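Local coordinates for glucose-binding protein (Thermus thermophilus HB27, PDB 2B3F), which binds glucose or galactose and probably delivers the sugar to a binding-protein-dependent transport system, at residues W205-F208 / G209-D213. Sequence-based numbering, arbitrary orientation.
Sequences WEVF and GRVLD
The torsions of Glu-206 and Arg-210 bring their ends together across one turn of helix: chi1 of Glu-206 (-167°) sets CG opposite the backbone N and its chain then bends at chi2, while Arg-210, with CG beside its own N, runs extended from CG to NE. The resulting i to i+4 salt bridge joins Glu-206 OE2 to Arg-210 NE at 2.6 Å. OE2 accepts through its syn lone pair, but the bond is bent (N-H...O 137°) and the acceptor is tilted from the guanidinium plane, in keeping with carboxylate and guanidinium planes turned 64° apart. Beneath this outer pair the alpha-helical backbone pattern continues: Gly-209 N donates to Trp-205 O at 2.9 Å, Val-211 N to Val-207 O at 3.1 Å and Leu-212 N to Phe-208 O at 2.8 Å. The Arg-210 N to Glu-206 O bond is weak at 3.4 Å. On one buried flank, Leu-212 meets the far end of the Phe-208 ring obliquely, CD1 lying 3.7 Å from CZ; on another, Val-211 CG2 sits 3.3 Å from Val-207 O and more loosely, at 4.3 Å, from Val-207 CG1. This turn, near the C-terminal end of helix 199-212, lies away from the galactose pocket. Its apolar residues pack against several helices: Phe-208 meets Trp-173 of helix 166-190 edge-to-face, Val-211 touches Trp-142 and Phe-145 of helix 142-154, and Leu-212 reaches Leu-368 of helix 354-370.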
ATOM      1  N   TRP A 205      -1.343  -4.743  19.892  1.00 20.12           N
ATOM      2  CA  TRP A 205      -2.275  -5.849  19.726  1.00 20.67           C
ATOM      3  C   TRP A 205      -3.495  -5.735  20.645  1.00 21.02           C
ATOM      4  O   TRP A 205      -4.591  -6.136  20.257  1.00 20.36           O
ATOM      5  CB  TRP A 205      -1.569  -7.184  19.948  1.00 19.91           C
ATOM      6  CG  TRP A 205      -0.495  -7.492  18.939  1.00 19.53           C
ATOM      7  CD1 TRP A 205       0.853  -7.330  19.090  1.00 19.81           C
ATOM      8  CD2 TRP A 205      -0.682  -8.074  17.647  1.00 18.43           C
ATOM      9  NE1 TRP A 205       1.512  -7.744  17.964  1.00 19.77           N
ATOM     10  CE2 TRP A 205       0.600  -8.210  17.058  1.00 19.06           C
ATOM     11  CE3 TRP A 205      -1.798  -8.482  16.927  1.00 19.75           C
ATOM     12  CZ2 TRP A 205       0.785  -8.731  15.784  1.00 19.32           C
ATOM     13  CZ3 TRP A 205      -1.619  -8.994  15.653  1.00 20.02           C
ATOM     14  CH2 TRP A 205      -0.330  -9.117  15.094  1.00 18.76           C
ATOM     15  N   GLU A 206      -3.308  -5.186  21.848  1.00 22.21           N
ATOM     16  CA  GLU A 206      -4.431  -4.920  22.766  1.00 22.13           C
ATOM     17  C   GLU A 206      -5.423  -3.952  22.151  1.00 21.80           C
ATOM     18  O   GLU A 206      -6.637  -4.216  22.134  1.00 22.34           O
ATOM     19  CB  GLU A 206      -3.930  -4.323  24.093  1.00 23.41           C
ATOM     20  CG  GLU A 206      -4.939  -4.285  25.266  1.00 25.60           C
ATOM     21  CD  GLU A 206      -6.056  -3.187  25.230  1.00 32.77           C
ATOM     22  OE1 GLU A 206      -5.810  -2.010  24.823  1.00 35.17           O
ATOM     23  OE2 GLU A 206      -7.199  -3.524  25.669  1.00 35.22           O
ATOM     24  N   VAL A 207      -4.916  -2.825  21.654  1.00 20.97           N
ATOM     25  CA  VAL A 207      -5.788  -1.847  21.041  1.00 20.65           C
ATOM     26  C   VAL A 207      -6.417  -2.471  19.788  1.00 19.99           C
ATOM     27  O   VAL A 207      -7.603  -2.356  19.562  1.00 20.23           O
ATOM     28  CB  VAL A 207      -5.057  -0.534  20.708  1.00 20.38           C
ATOM     29  CG1 VAL A 207      -6.001   0.434  19.979  1.00 20.64           C
ATOM     30  CG2 VAL A 207      -4.474   0.094  21.990  1.00 21.18           C
ATOM     31  N   PHE A 208      -5.609  -3.159  18.986  1.00 19.47           N
ATOM     32  CA  PHE A 208      -6.102  -3.813  17.756  1.00 19.19           C
ATOM     33  C   PHE A 208      -7.288  -4.762  18.019  1.00 19.21           C
ATOM     34  O   PHE A 208      -8.292  -4.739  17.304  1.00 18.71           O
ATOM     35  CB  PHE A 208      -4.939  -4.557  17.085  1.00 18.33           C
ATOM     36  CG  PHE A 208      -5.313  -5.267  15.820  1.00 18.04           C
ATOM     37  CD1 PHE A 208      -5.717  -4.555  14.707  1.00 17.29           C
ATOM     38  CD2 PHE A 208      -5.222  -6.645  15.728  1.00 18.15           C
ATOM     39  CE1 PHE A 208      -6.058  -5.211  13.537  1.00 16.86           C
ATOM     40  CE2 PHE A 208      -5.556  -7.303  14.563  1.00 17.91           C
ATOM     41  CZ  PHE A 208      -5.979  -6.588  13.462  1.00 17.73           C
ATOM     42  N   GLY A 209      -7.176  -5.582  19.056  1.00 19.85           N
ATOM     43  CA  GLY A 209      -8.274  -6.509  19.407  1.00 20.84           C
ATOM     44  C   GLY A 209      -9.591  -5.822  19.738  1.00 21.14           C
ATOM     45  O   GLY A 209     -10.670  -6.296  19.366  1.00 21.71           O
ATOM     46  N   ARG A 210      -9.516  -4.695  20.432  1.00 21.85           N
ATOM     47  CA  ARG A 210     -10.717  -3.930  20.732  1.00 22.46           C
ATOM     48  C   ARG A 210     -11.333  -3.403  19.447  1.00 22.28           C
ATOM     49  O   ARG A 210     -12.546  -3.452  19.251  1.00 22.39           O
ATOM     50  CB  ARG A 210     -10.411  -2.774  21.667  1.00 23.50           C
ATOM     51  CG  ARG A 210      -9.940  -3.197  23.037  1.00 24.54           C
ATOM     52  CD  ARG A 210      -9.742  -1.949  23.868  1.00 26.66           C
ATOM     53  NE  ARG A 210      -9.456  -2.204  25.275  1.00 30.13           N
ATOM     54  CZ  ARG A 210     -10.389  -2.382  26.211  1.00 33.34           C
ATOM     55  NH1 ARG A 210     -11.692  -2.337  25.924  1.00 34.91           N
ATOM     56  NH2 ARG A 210     -10.009  -2.596  27.457  1.00 34.15           N
ATOM     57  N   VAL A 211     -10.477  -2.891  18.553  1.00 20.83           N
ATOM     58  CA  VAL A 211     -10.932  -2.353  17.288  1.00 21.12           C
ATOM     59  C   VAL A 211     -11.582  -3.470  16.446  1.00 21.02           C
ATOM     60  O   VAL A 211     -12.613  -3.276  15.808  1.00 21.06           O
ATOM     61  CB  VAL A 211      -9.748  -1.678  16.543  1.00 20.51           C
ATOM     62  CG1 VAL A 211     -10.139  -1.283  15.126  1.00 19.85           C
ATOM     63  CG2 VAL A 211      -9.244  -0.473  17.344  1.00 20.39           C
ATOM     64  N   LEU A 212     -10.980  -4.648  16.477  1.00 21.73           N
ATOM     65  CA  LEU A 212     -11.486  -5.812  15.735  1.00 22.44           C
ATOM     66  C   LEU A 212     -12.925  -6.164  16.165  1.00 23.08           C
ATOM     67  O   LEU A 212     -13.739  -6.626  15.356  1.00 22.57           O
ATOM     68  CB  LEU A 212     -10.565  -7.011  16.004  1.00 22.86           C
ATOM     69  CG  LEU A 212     -10.105  -7.945  14.905  1.00 25.18           C
ATOM     70  CD1 LEU A 212      -9.668  -7.203  13.637  1.00 24.12           C
ATOM     71  CD2 LEU A 212      -8.999  -8.842  15.458  1.00 22.61           C
ATOM     72  N   ASP A 213     -13.222  -5.945  17.447  1.00 23.23           N
ATOM     73  CA  ASP A 213     -14.578  -6.215  17.959  1.00 24.11           C
ATOM     74  C   ASP A 213     -15.638  -5.258  17.408  1.00 23.76           C
ATOM     75  O   ASP A 213     -16.823  -5.467  17.668  1.00 24.93           O
ATOM     76  CB  ASP A 213     -14.616  -6.215  19.501  1.00 24.89           C
ATOM     77  CG  ASP A 213     -14.084  -7.498  20.109  1.00 29.17           C
ATOM     78  OD1 ASP A 213     -13.886  -8.495  19.373  1.00 35.09           O
ATOM     79  OD2 ASP A 213     -13.860  -7.518  21.354  1.00 35.83           O
TER